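Local coordinates for specific mitochondrial acyl carrier protein (Toxoplasma, PDB 3CE7) that probably carries acyl groups in mitochondrial fatty acid or lipid synthesis, as a member of the acyl carrier protein family, at residues N22-M27 with E88-V93; M27-L32 with E36-S41; E62-V67 with V73-E78. All coordinates share one frame; numbering follows the deposited sequence.

How the interactions relate
Three contacts, mainly apolar, join parts of this small helical domain. Interaction 1 joins the first and last helices, its centre about 5 Å from the centre of the chain. The centres of interactions 2 and 3 are about 10 Å and 11 Å from that of interaction 1 and about 17 Å apart, on opposite sides of the chain's centre. Met27 falls within both 22-27 and 27-32, though it packs on helix 57-71 and across neither contact. Phe63 CZ lies 3.6 Å from Ile24 O, and Val93 CG2 reaches Val67 CG1 at 3.4 Å; helix 57-71 thus links interactions 3 and 1. In relatives the phosphopantetheine-bearing serine starts this helix, a position outside all three contacts.

Interaction 1 of 3, residues N22-M27 with E88-V93; sequences NYIVGM and EIADFV
Two torsions aim Ile24 at the helix of Ala90: chi1 of -74° sets CG1 anti to the carbonyl carbon, and chi2 of 178° stretches the chain, carrying the terminal CD1 methyl outward from helix 17-29. CG2, anti to the backbone N, lies off the line of contact and leaves the touching to CD1. This methyl comes down on the backbone of helix 86-98 at the small side chain of Ala90. It is 3.6 Å from Ala90 CA and 3.9 Å from Ala90 N, while the Ala90 CB methyl lies beside it, with CB and CD1 4.0 Å apart. The small Ala90 side chain is consistent with the distance of 6.7 Å between the CA atoms of Ile24 and Ala90; the segment axes are 9.8 Å apart.

The first and last long helices of the acyl carrier protein bundle meet here, their segments running at 131° to each other, closer to antiparallel than to parallel. Two branched side chains of helix 86-98 also border the methyl: Ile24 CD1 is 4.3 Å from Ile89 CG2 and 4.2 Å from Val93 CG2. Together with Leu86, which also touches Ile24, these residues occupy positions i, i+3, i+4 and i+7 of that helix, an arrangement consistent with a knob entering a four-residue hole. Burial agrees with this: of the 130 Å² lost by both segments, 78 Å² belongs to Ile24. No polar side-chain group takes part, and within the segments the backbones make i to i+4 bonds, such as Met27 N to Tyr23 O. Ala90 also packs on Ile17 and Thr21, and Val93 on Val20 and on Val67 and Phe71 of helix 57-71.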
ATOM      1  N   ASN A  22      -8.268  -0.845  -5.410  1.00 15.44           N
ATOM      2  CA  ASN A  22      -7.945  -1.689  -6.564  1.00 16.10           C
ATOM      3  C   ASN A  22      -6.561  -1.365  -7.136  1.00 16.28           C
ATOM      4  O   ASN A  22      -5.775  -2.270  -7.425  1.00 16.67           O
ATOM      5  CB  ASN A  22      -9.037  -1.585  -7.643  1.00 16.31           C
ATOM      6  CG  ASN A  22     -10.282  -2.383  -7.289  1.00 17.26           C
ATOM      7  OD1 ASN A  22     -10.213  -3.330  -6.509  1.00 19.36           O
ATOM      8  ND2 ASN A  22     -11.430  -1.997  -7.855  1.00 19.99           N
ATOM      9  N   TYR A  23      -6.246  -0.073  -7.264  1.00 16.99           N
ATOM     10  CA  TYR A  23      -4.962   0.347  -7.802  1.00 17.70           C
ATOM     11  C   TYR A  23      -3.804  -0.111  -6.919  1.00 17.20           C
ATOM     12  O   TYR A  23      -2.785  -0.642  -7.400  1.00 17.06           O
ATOM     13  CB  TYR A  23      -4.924   1.871  -7.970  1.00 18.47           C
ATOM     14  CG  TYR A  23      -3.913   2.292  -9.003  1.00 20.97           C
ATOM     15  CD1 TYR A  23      -4.266   2.343 -10.352  1.00 23.10           C
ATOM     16  CD2 TYR A  23      -2.601   2.594  -8.644  1.00 23.42           C
ATOM     17  CE1 TYR A  23      -3.347   2.702 -11.322  1.00 24.48           C
ATOM     18  CE2 TYR A  23      -1.664   2.962  -9.619  1.00 23.83           C
ATOM     19  CZ  TYR A  23      -2.055   3.006 -10.952  1.00 24.02           C
ATOM     20  OH  TYR A  23      -1.159   3.365 -11.946  1.00 26.15           O
ATOM     21  N   ILE A  24      -3.971   0.082  -5.615  1.00 16.38           N
ATOM     22  CA  ILE A  24      -2.931  -0.244  -4.650  1.00 17.01           C
ATOM     23  C   ILE A  24      -2.694  -1.757  -4.571  1.00 16.27           C
ATOM     24  O   ILE A  24      -1.555  -2.195  -4.450  1.00 17.02           O
ATOM     25  CB  ILE A  24      -3.239   0.411  -3.289  1.00 17.16           C
ATOM     26  CG1 ILE A  24      -2.951   1.915  -3.401  1.00 18.15           C
ATOM     27  CG2 ILE A  24      -2.467  -0.262  -2.151  1.00 17.97           C
ATOM     28  CD1 ILE A  24      -3.242   2.741  -2.168  1.00 19.78           C
ATOM     29  N   VAL A  25      -3.761  -2.547  -4.681  1.00 16.20           N
ATOM     30  CA  VAL A  25      -3.612  -4.006  -4.792  1.00 16.27           C
ATOM     31  C   VAL A  25      -2.734  -4.356  -6.002  1.00 16.39           C
ATOM     32  O   VAL A  25      -1.783  -5.132  -5.871  1.00 17.17           O
ATOM     33  CB  VAL A  25      -4.978  -4.734  -4.859  1.00 16.71           C
ATOM     34  CG1 VAL A  25      -4.804  -6.227  -5.219  1.00 17.19           C
ATOM     35  CG2 VAL A  25      -5.693  -4.605  -3.524  1.00 16.78           C
ATOM     36  N   GLY A  26      -3.023  -3.740  -7.146  1.00 16.69           N
ATOM     37  CA  GLY A  26      -2.217  -3.939  -8.363  1.00 17.02           C
ATOM     38  C   GLY A  26      -0.755  -3.568  -8.185  1.00 17.45           C
ATOM     39  O   GLY A  26       0.145  -4.287  -8.652  1.00 17.92           O
ATOM     40  N   MET A  27      -0.506  -2.453  -7.504  1.00 17.84           N
ATOM     41  CA  MET A  27       0.866  -2.016  -7.222  1.00 17.99           C
ATOM     42  C   MET A  27       1.594  -3.040  -6.359  1.00 18.20           C
ATOM     43  O   MET A  27       2.768  -3.350  -6.598  1.00 17.97           O
ATOM     44  CB  MET A  27       0.866  -0.683  -6.479  1.00 18.88           C
ATOM     45  CG  MET A  27       0.414   0.495  -7.306  1.00 19.06           C
ATOM     46  SD  MET A  27       0.295   1.990  -6.303  1.00 19.12           S
ATOM     47  CE  MET A  27       1.954   2.167  -5.679  1.00 20.67           C
ATOM     48  N   GLU A  88      -5.405  -0.319   4.818  1.00 16.09           N
ATOM     49  CA  GLU A  88      -4.989   0.822   5.639  1.00 15.70           C
ATOM     50  C   GLU A  88      -4.284   1.889   4.803  1.00 15.71           C
ATOM     51  O   GLU A  88      -4.485   3.089   5.002  1.00 15.35           O
ATOM     52  CB  GLU A  88      -4.065   0.341   6.752  1.00 16.32           C
ATOM     53  CG  GLU A  88      -4.794  -0.469   7.827  1.00 16.94           C
ATOM     54  CD  GLU A  88      -3.839  -1.145   8.788  1.00 19.24           C
ATOM     55  OE1 GLU A  88      -2.654  -1.294   8.436  1.00 19.29           O
ATOM     56  OE2 GLU A  88      -4.271  -1.545   9.895  1.00 22.81           O
ATOM     57  N   ILE A  89      -3.445   1.435   3.871  1.00 15.80           N
ATOM     58  CA  ILE A  89      -2.706   2.356   3.020  1.00 15.99           C
ATOM     59  C   ILE A  89      -3.671   3.112   2.107  1.00 16.18           C
ATOM     60  O   ILE A  89      -3.604   4.353   2.014  1.00 16.77           O
ATOM     61  CB  ILE A  89      -1.598   1.650   2.224  1.00 15.75           C
ATOM     62  CG1 ILE A  89      -0.646   0.946   3.200  1.00 17.11           C
ATOM     63  CG2 ILE A  89      -0.821   2.686   1.379  1.00 15.74           C
ATOM     64  CD1 ILE A  89       0.520   0.204   2.548  1.00 16.83           C
ATOM     65  N   ALA A  90      -4.565   2.369   1.445  1.00 15.71           N
ATOM     66  CA  ALA A  90      -5.594   2.982   0.592  1.00 15.94           C
ATOM     67  C   ALA A  90      -6.435   3.989   1.381  1.00 16.14           C
ATOM     68  O   ALA A  90      -6.684   5.104   0.920  1.00 16.63           O
ATOM     69  CB  ALA A  90      -6.475   1.920  -0.032  1.00 16.61           C
ATOM     70  N   ASP A  91      -6.852   3.596   2.582  1.00 16.37           N
ATOM     71  CA  ASP A  91      -7.622   4.490   3.441  1.00 17.09           C
ATOM     72  C   ASP A  91      -6.856   5.788   3.738  1.00 16.76           C
ATOM     73  O   ASP A  91      -7.444   6.879   3.751  1.00 17.08           O
ATOM     74  CB  ASP A  91      -7.993   3.795   4.753  1.00 17.43           C
ATOM     75  CG  ASP A  91      -9.051   2.700   4.586  1.00 20.23           C
ATOM     76  OD1 ASP A  91      -9.649   2.542   3.510  1.00 23.95           O
ATOM     77  OD2 ASP A  91      -9.275   1.966   5.574  1.00 24.11           O
ATOM     78  N   PHE A  92      -5.551   5.670   4.003  1.00 15.97           N
ATOM     79  CA  PHE A  92      -4.753   6.854   4.320  1.00 16.51           C
ATOM     80  C   PHE A  92      -4.658   7.775   3.100  1.00 16.15           C
ATOM     81  O   PHE A  92      -4.777   9.007   3.212  1.00 16.32           O
ATOM     82  CB  PHE A  92      -3.355   6.475   4.799  1.00 16.74           C
ATOM     83  CG  PHE A  92      -2.564   7.656   5.272  1.00 17.04           C
ATOM     84  CD1 PHE A  92      -2.830   8.232   6.506  1.00 18.74           C
ATOM     85  CD2 PHE A  92      -1.587   8.236   4.454  1.00 18.31           C
ATOM     86  CE1 PHE A  92      -2.110   9.352   6.950  1.00 18.89           C
ATOM     87  CE2 PHE A  92      -0.861   9.350   4.890  1.00 18.35           C
ATOM     88  CZ  PHE A  92      -1.127   9.908   6.129  1.00 17.81           C
ATOM     89  N   VAL A  93      -4.466   7.175   1.929  1.00 16.13           N
ATOM     90  CA  VAL A  93      -4.369   7.963   0.697  1.00 16.38           C
ATOM     91  C   VAL A  93      -5.661   8.752   0.495  1.00 16.66           C
ATOM     92  O   VAL A  93      -5.631   9.970   0.276  1.00 17.01           O
ATOM     93  CB  VAL A  93      -4.082   7.074  -0.527  1.00 17.07           C
ATOM     94  CG1 VAL A  93      -4.298   7.853  -1.818  1.00 17.70           C
ATOM     95  CG2 VAL A  93      -2.663   6.537  -0.460  1.00 17.37           C
TER

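Interaction 2 of 3, residues M27-L32 with E36-S41; sequences MCQKFL and EKVTPS
Val38 presses both of its methyls against the end of helix 17-29, and this is the tight part of the contact. With chi1 at 59°, CG1 sits between the backbone N and the carbonyl carbon while CG2 is anti to N, which splits the two methyls between different partners. CG1 meets the aliphatic shaft of Gln29, 3.6 Å from its CG. The same CG1 is 3.8 Å from Leu32 CD1, and the leucine side chain runs at about a right angle to the valine. Val38 CG2, diverging from CG1, lies 4.0 Å from Cys28 SG, in an apolar contact. Leu32 can join in because the type I turn from Gln29 to Leu32, closed by a 3.1 Å bond from Leu32 N to Gln29 O, swings it round to face the returning chain. Leu47 adds to this cluster by touching both Leu32 and Val38, and Leu86 of helix 86-98 touches Cys28 and Val38.

Toward solvent the packing thins. Gln29 is an exposed residue, and its amide NE2 merely passes the methyl Val38 CG1, at 4.1 Å. At the far end Leu32 and Glu36 meet CB to CB at 4.1 Å, with Glu36 CG also near Leu32 CD1. Glu36 then bends at chi2 (80°) and takes its carboxylate off, where OE2 accepts a hydrogen bond from Arg48 N. Lys37 and Thr39, alternating with Val38, turn their side chains from the helix. An extended chain whose Val38 faces in, folded back along the helix it has just left, forms an early part of the long loop between the first two helices of the acyl carrier protein fold.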
ATOM      1  N   MET A  27      -0.506  -2.453  -7.504  1.00 17.84           N
ATOM      2  CA  MET A  27       0.866  -2.016  -7.222  1.00 17.99           C
ATOM      3  C   MET A  27       1.594  -3.040  -6.359  1.00 18.20           C
ATOM      4  O   MET A  27       2.768  -3.350  -6.598  1.00 17.97           O
ATOM      5  CB  MET A  27       0.866  -0.683  -6.479  1.00 18.88           C
ATOM      6  CG  MET A  27       0.414   0.495  -7.306  1.00 19.06           C
ATOM      7  SD  MET A  27       0.295   1.990  -6.303  1.00 19.12           S
ATOM      8  CE  MET A  27       1.954   2.167  -5.679  1.00 20.67           C
ATOM      9  N   CYS A  28       0.893  -3.532  -5.336  1.00 17.26           N
ATOM     10  CA  CYS A  28       1.474  -4.459  -4.382  1.00 17.55           C
ATOM     11  C   CYS A  28       1.855  -5.758  -5.076  1.00 17.31           C
ATOM     12  O   CYS A  28       2.889  -6.344  -4.768  1.00 16.89           O
ATOM     13  CB  CYS A  28       0.489  -4.753  -3.261  1.00 16.94           C
ATOM     14  SG  CYS A  28       1.138  -5.933  -2.021  1.00 18.36           S
ATOM     15  N   GLN A  29       1.018  -6.198  -6.012  1.00 17.69           N
ATOM     16  CA  GLN A  29       1.262  -7.455  -6.721  1.00 18.41           C
ATOM     17  C   GLN A  29       2.609  -7.478  -7.442  1.00 19.13           C
ATOM     18  O   GLN A  29       3.212  -8.538  -7.588  1.00 19.42           O
ATOM     19  CB  GLN A  29       0.110  -7.770  -7.679  1.00 18.42           C
ATOM     20  CG  GLN A  29      -1.146  -8.250  -6.932  1.00 18.24           C
ATOM     21  CD  GLN A  29      -2.396  -8.290  -7.804  1.00 19.10           C
ATOM     22  OE1 GLN A  29      -2.493  -7.602  -8.817  1.00 22.88           O
ATOM     23  NE2 GLN A  29      -3.371  -9.096  -7.390  1.00 19.72           N
ATOM     24  N   LYS A  30       3.089  -6.308  -7.865  1.00 19.98           N
ATOM     25  CA  LYS A  30       4.374  -6.223  -8.567  1.00 20.88           C
ATOM     26  C   LYS A  30       5.551  -6.563  -7.646  1.00 21.13           C
ATOM     27  O   LYS A  30       6.632  -6.938  -8.114  1.00 22.21           O
ATOM     28  CB  LYS A  30       4.583  -4.831  -9.184  1.00 21.56           C
ATOM     29  CG  LYS A  30       3.399  -4.272  -9.974  1.00 23.91           C
ATOM     30  CD  LYS A  30       3.116  -5.033 -11.255  1.00 27.30           C
ATOM     31  CE  LYS A  30       2.176  -4.237 -12.159  1.00 29.53           C
ATOM     32  NZ  LYS A  30       1.395  -5.133 -13.056  1.00 31.43           N
ATOM     33  N   PHE A  31       5.334  -6.446  -6.337  1.00 20.46           N
ATOM     34  CA  PHE A  31       6.360  -6.769  -5.344  1.00 20.66           C
ATOM     35  C   PHE A  31       6.444  -8.272  -5.078  1.00 21.08           C
ATOM     36  O   PHE A  31       7.409  -8.748  -4.474  1.00 21.82           O
ATOM     37  CB  PHE A  31       6.059  -6.074  -4.016  1.00 20.81           C
ATOM     38  CG  PHE A  31       6.484  -4.626  -3.952  1.00 19.82           C
ATOM     39  CD1 PHE A  31       5.933  -3.675  -4.815  1.00 21.04           C
ATOM     40  CD2 PHE A  31       7.393  -4.208  -2.982  1.00 21.97           C
ATOM     41  CE1 PHE A  31       6.310  -2.335  -4.733  1.00 20.58           C
ATOM     42  CE2 PHE A  31       7.779  -2.873  -2.894  1.00 22.36           C
ATOM     43  CZ  PHE A  31       7.227  -1.934  -3.780  1.00 21.61           C
ATOM     44  N   LEU A  32       5.430  -9.016  -5.513  1.00 21.47           N
ATOM     45  CA  LEU A  32       5.227 -10.361  -4.987  1.00 22.04           C
ATOM     46  C   LEU A  32       5.680 -11.480  -5.907  1.00 23.36           C
ATOM     47  O   LEU A  32       5.798 -11.317  -7.124  1.00 23.99           O
ATOM     48  CB  LEU A  32       3.755 -10.570  -4.595  1.00 21.20           C
ATOM     49  CG  LEU A  32       3.162  -9.547  -3.617  1.00 19.70           C
ATOM     50  CD1 LEU A  32       1.711  -9.899  -3.276  1.00 19.13           C
ATOM     51  CD2 LEU A  32       3.998  -9.416  -2.362  1.00 20.34           C
ATOM     52  N   GLU A  36       1.355 -15.511  -5.878  1.00 25.33           N
ATOM     53  CA  GLU A  36       1.047 -15.091  -4.507  1.00 24.80           C
ATOM     54  C   GLU A  36      -0.237 -14.279  -4.518  1.00 23.81           C
ATOM     55  O   GLU A  36      -0.427 -13.427  -5.391  1.00 24.24           O
ATOM     56  CB  GLU A  36       2.195 -14.253  -3.924  1.00 25.25           C
ATOM     57  CG  GLU A  36       2.079 -13.943  -2.450  1.00 26.75           C
ATOM     58  CD  GLU A  36       2.508 -15.088  -1.543  1.00 28.73           C
ATOM     59  OE1 GLU A  36       2.973 -16.144  -2.047  1.00 31.57           O
ATOM     60  OE2 GLU A  36       2.371 -14.919  -0.316  1.00 28.11           O
ATOM     61  N   LYS A  37      -1.112 -14.534  -3.549  1.00 22.47           N
ATOM     62  CA  LYS A  37      -2.403 -13.860  -3.488  1.00 21.73           C
ATOM     63  C   LYS A  37      -2.429 -12.771  -2.424  1.00 20.40           C
ATOM     64  O   LYS A  37      -2.054 -13.004  -1.272  1.00 20.72           O
ATOM     65  CB  LYS A  37      -3.524 -14.880  -3.249  1.00 21.79           C
ATOM     66  CG  LYS A  37      -3.802 -15.747  -4.490  1.00 22.52           C
ATOM     67  CD  LYS A  37      -4.749 -16.919  -4.200  1.00 23.77           C
ATOM     68  CE  LYS A  37      -4.055 -18.033  -3.442  1.00 27.29           C
ATOM     69  NZ  LYS A  37      -4.973 -19.194  -3.169  1.00 29.09           N
ATOM     70  N   VAL A  38      -2.885 -11.585  -2.815  1.00 19.04           N
ATOM     71  CA  VAL A  38      -2.998 -10.480  -1.870  1.00 17.91           C
ATOM     72  C   VAL A  38      -4.384  -9.839  -1.973  1.00 17.99           C
ATOM     73  O   VAL A  38      -4.886  -9.607  -3.071  1.00 18.20           O
ATOM     74  CB  VAL A  38      -1.871  -9.424  -2.096  1.00 18.21           C
ATOM     75  CG1 VAL A  38      -1.923  -8.849  -3.516  1.00 18.02           C
ATOM     76  CG2 VAL A  38      -1.947  -8.314  -1.057  1.00 18.09           C
ATOM     77  N   THR A  39      -5.000  -9.593  -0.818  1.00 17.42           N
ATOM     78  CA  THR A  39      -6.267  -8.868  -0.745  1.00 17.75           C
ATOM     79  C   THR A  39      -6.080  -7.631   0.135  1.00 17.24           C
ATOM     80  O   THR A  39      -5.050  -7.498   0.818  1.00 17.76           O
ATOM     81  CB  THR A  39      -7.377  -9.722  -0.118  1.00 17.91           C
ATOM     82  OG1 THR A  39      -7.138  -9.831   1.290  1.00 18.19           O
ATOM     83  CG2 THR A  39      -7.442 -11.104  -0.767  1.00 18.81           C
ATOM     84  N   PRO A  40      -7.068  -6.712   0.144  1.00 17.46           N
ATOM     85  CA  PRO A  40      -6.868  -5.519   0.979  1.00 17.47           C
ATOM     86  C   PRO A  40      -6.713  -5.820   2.478  1.00 17.83           C
ATOM     87  O   PRO A  40      -6.109  -5.029   3.201  1.00 18.29           O
ATOM     88  CB  PRO A  40      -8.127  -4.689   0.718  1.00 17.55           C
ATOM     89  CG  PRO A  40      -8.640  -5.185  -0.609  1.00 17.63           C
ATOM     90  CD  PRO A  40      -8.342  -6.654  -0.595  1.00 17.83           C
ATOM     91  N   SER A  41      -7.237  -6.950   2.942  1.00 18.52           N
ATOM     92  CA  SER A  41      -7.135  -7.277   4.364  1.00 19.53           C
ATOM     93  C   SER A  41      -5.957  -8.200   4.713  1.00 19.47           C
ATOM     94  O   SER A  41      -5.725  -8.496   5.894  1.00 19.45           O
ATOM     95  CB  SER A  41      -8.447  -7.876   4.873  1.00 20.62           C
ATOM     96  OG  SER A  41      -8.710  -9.084   4.194  1.00 23.62           O
TER

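Interaction 3 of 3, residues E62-V67 with V73-E78; sequences EFVLDV and VTVPDE
Val64 and Val75 supply the apolar contact, their side chains crossing at a slant. In Val64, CG1 is anti to the backbone N (chi1 165°) and is the one branch that reaches over. It lies 3.7 Å from Val75 CB and almost evenly from both branches of that residue, at 3.9 Å from Val75 CG2 and 4.0 Å from Val75 CG1: a methyl resting on the end of the valine, over CB, with the two branches beside it. Phe83 and Ala80 each touch both valines and extend the cluster.

A second, looser contact pairs a side chain with backbone. Val73 CG2 stands 4.5 Å from Val67 O, a loose approach beyond van der Waals contact. The corresponding CA separation, Val67 to Val73, is 7.7 Å, against 7.2 Å for Val64 to Val75.

Polar bonding runs outside this pair of surfaces. Within segment 62-67 the helix pairs its own groups, as with Val67 N to Phe63 O at 2.9 Å, and Val75 N donates to Glu68 OE2, on the residue following that segment, which ties the loop to helix 57-71. Thr74 turns its side chain away while Val75 faces in, and Pro76 follows at the N-cap of helix 77-80. A chain doubling back along helix 57-71 into a short helix is the usual route to the last helix of the acyl carrier protein bundle.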
ATOM      1  N   GLU A  62       9.592   0.918   0.970  1.00 18.04           N
ATOM      2  CA  GLU A  62       9.608   1.050  -0.493  1.00 18.13           C
ATOM      3  C   GLU A  62       8.214   1.257  -1.080  1.00 18.16           C
ATOM      4  O   GLU A  62       8.003   2.094  -1.974  1.00 18.78           O
ATOM      5  CB  GLU A  62      10.260  -0.179  -1.112  1.00 18.20           C
ATOM      6  CG  GLU A  62      11.747  -0.274  -0.816  1.00 19.19           C
ATOM      7  CD  GLU A  62      12.365  -1.586  -1.245  1.00 21.21           C
ATOM      8  OE1 GLU A  62      11.625  -2.587  -1.419  1.00 22.58           O
ATOM      9  OE2 GLU A  62      13.608  -1.620  -1.378  1.00 19.45           O
ATOM     10  N   PHE A  63       7.254   0.491  -0.566  1.00 17.44           N
ATOM     11  CA  PHE A  63       5.883   0.574  -1.061  1.00 16.99           C
ATOM     12  C   PHE A  63       5.257   1.930  -0.739  1.00 17.36           C
ATOM     13  O   PHE A  63       4.600   2.534  -1.584  1.00 17.69           O
ATOM     14  CB  PHE A  63       5.017  -0.557  -0.507  1.00 17.35           C
ATOM     15  CG  PHE A  63       3.711  -0.698  -1.212  1.00 16.48           C
ATOM     16  CD1 PHE A  63       3.651  -1.250  -2.495  1.00 16.64           C
ATOM     17  CD2 PHE A  63       2.529  -0.267  -0.611  1.00 17.21           C
ATOM     18  CE1 PHE A  63       2.445  -1.360  -3.182  1.00 16.66           C
ATOM     19  CE2 PHE A  63       1.310  -0.386  -1.291  1.00 17.19           C
ATOM     20  CZ  PHE A  63       1.267  -0.926  -2.582  1.00 16.51           C
ATOM     21  N   VAL A  64       5.496   2.419   0.472  1.00 17.50           N
ATOM     22  CA  VAL A  64       5.013   3.740   0.865  1.00 18.35           C
ATOM     23  C   VAL A  64       5.590   4.827  -0.049  1.00 18.24           C
ATOM     24  O   VAL A  64       4.866   5.717  -0.476  1.00 18.55           O
ATOM     25  CB  VAL A  64       5.339   4.030   2.341  1.00 18.13           C
ATOM     26  CG1 VAL A  64       5.176   5.510   2.668  1.00 20.06           C
ATOM     27  CG2 VAL A  64       4.464   3.163   3.256  1.00 19.04           C
ATOM     28  N   LEU A  65       6.883   4.746  -0.359  1.00 18.53           N
ATOM     29  CA  LEU A  65       7.480   5.715  -1.285  1.00 19.26           C
ATOM     30  C   LEU A  65       6.798   5.675  -2.651  1.00 19.16           C
ATOM     31  O   LEU A  65       6.478   6.724  -3.236  1.00 19.50           O
ATOM     32  CB  LEU A  65       8.990   5.477  -1.414  1.00 19.72           C
ATOM     33  CG  LEU A  65       9.782   5.993  -0.207  1.00 21.63           C
ATOM     34  CD1 LEU A  65      11.155   5.349  -0.103  1.00 24.52           C
ATOM     35  CD2 LEU A  65       9.918   7.525  -0.204  1.00 23.86           C
ATOM     36  N   ASP A  66       6.542   4.468  -3.148  1.00 18.58           N
ATOM     37  CA  ASP A  66       5.843   4.283  -4.420  1.00 19.18           C
ATOM     38  C   ASP A  66       4.460   4.939  -4.388  1.00 18.99           C
ATOM     39  O   ASP A  66       4.032   5.584  -5.353  1.00 19.34           O
ATOM     40  CB  ASP A  66       5.678   2.792  -4.729  1.00 19.22           C
ATOM     41  CG  ASP A  66       6.978   2.118  -5.149  1.00 20.87           C
ATOM     42  OD1 ASP A  66       8.049   2.771  -5.177  1.00 22.19           O
ATOM     43  OD2 ASP A  66       6.909   0.914  -5.457  1.00 22.84           O
ATOM     44  N   VAL A  67       3.752   4.740  -3.279  1.00 18.67           N
ATOM     45  CA  VAL A  67       2.415   5.305  -3.087  1.00 18.54           C
ATOM     46  C   VAL A  67       2.452   6.829  -3.001  1.00 19.35           C
ATOM     47  O   VAL A  67       1.609   7.512  -3.592  1.00 19.32           O
ATOM     48  CB  VAL A  67       1.731   4.709  -1.831  1.00 18.64           C
ATOM     49  CG1 VAL A  67       0.464   5.504  -1.459  1.00 19.11           C
ATOM     50  CG2 VAL A  67       1.413   3.255  -2.070  1.00 17.66           C
ATOM     51  N   VAL A  73       0.827  12.158  -1.852  1.00 22.57           N
ATOM     52  CA  VAL A  73       0.539  12.285  -0.426  1.00 22.53           C
ATOM     53  C   VAL A  73       1.847  12.131   0.339  1.00 22.73           C
ATOM     54  O   VAL A  73       2.808  11.573  -0.191  1.00 22.78           O
ATOM     55  CB  VAL A  73      -0.501  11.247   0.073  1.00 22.54           C
ATOM     56  CG1 VAL A  73      -1.841  11.467  -0.611  1.00 21.81           C
ATOM     57  CG2 VAL A  73      -0.003   9.812  -0.119  1.00 22.48           C
ATOM     58  N   THR A  74       1.875  12.646   1.566  1.00 22.75           N
ATOM     59  CA  THR A  74       3.009  12.465   2.469  1.00 23.18           C
ATOM     60  C   THR A  74       2.581  11.536   3.591  1.00 22.88           C
ATOM     61  O   THR A  74       1.608  11.814   4.297  1.00 22.67           O
ATOM     62  CB  THR A  74       3.486  13.803   3.075  1.00 23.62           C
ATOM     63  OG1 THR A  74       3.892  14.674   2.015  1.00 25.83           O
ATOM     64  CG2 THR A  74       4.658  13.582   4.017  1.00 24.60           C
ATOM     65  N   VAL A  75       3.315  10.436   3.740  1.00 22.64           N
ATOM     66  CA  VAL A  75       3.070   9.493   4.821  1.00 22.43           C
ATOM     67  C   VAL A  75       4.147   9.705   5.884  1.00 23.19           C
ATOM     68  O   VAL A  75       5.314   9.400   5.642  1.00 23.15           O
ATOM     69  CB  VAL A  75       3.097   8.033   4.317  1.00 22.17           C
ATOM     70  CG1 VAL A  75       2.756   7.064   5.447  1.00 23.05           C
ATOM     71  CG2 VAL A  75       2.134   7.857   3.139  1.00 21.98           C
ATOM     72  N   PRO A  76       3.760  10.240   7.054  1.00 23.70           N
ATOM     73  CA  PRO A  76       4.702  10.357   8.178  1.00 24.27           C
ATOM     74  C   PRO A  76       5.233   8.998   8.635  1.00 25.25           C
ATOM     75  O   PRO A  76       4.541   7.986   8.510  1.00 24.77           O
ATOM     76  CB  PRO A  76       3.860  10.988   9.287  1.00 24.54           C
ATOM     77  CG  PRO A  76       2.688  11.608   8.597  1.00 24.69           C
ATOM     78  CD  PRO A  76       2.431  10.786   7.384  1.00 23.82           C
ATOM     79  N   ASP A  77       6.449   8.979   9.173  1.00 26.20           N
ATOM     80  CA  ASP A  77       7.070   7.729   9.611  1.00 27.22           C
ATOM     81  C   ASP A  77       6.191   6.986  10.618  1.00 26.89           C
ATOM     82  O   ASP A  77       6.092   5.755  10.574  1.00 27.57           O
ATOM     83  CB  ASP A  77       8.452   7.996  10.222  1.00 28.22           C
ATOM     84  CG  ASP A  77       9.504   8.361   9.180  1.00 30.49           C
ATOM     85  OD1 ASP A  77       9.299   8.112   7.972  1.00 32.39           O
ATOM     86  OD2 ASP A  77      10.562   8.892   9.581  1.00 34.27           O
ATOM     87  N   GLU A  78       5.556   7.739  11.512  1.00 26.65           N
ATOM     88  CA  GLU A  78       4.688   7.188  12.564  1.00 26.62           C
ATOM     89  C   GLU A  78       3.523   6.399  11.965  1.00 25.38           C
ATOM     90  O   GLU A  78       3.104   5.377  12.507  1.00 25.51           O
ATOM     91  CB  GLU A  78       4.141   8.304  13.459  1.00 27.38           C
ATOM     92  CG  GLU A  78       5.163   9.366  13.890  1.00 30.67           C
ATOM     93  CD  GLU A  78       5.360  10.456  12.844  1.00 32.88           C
ATOM     94  OE1 GLU A  78       4.555  11.415  12.814  1.00 36.21           O
ATOM     95  OE2 GLU A  78       6.331  10.358  12.058  1.00 34.53           O
TER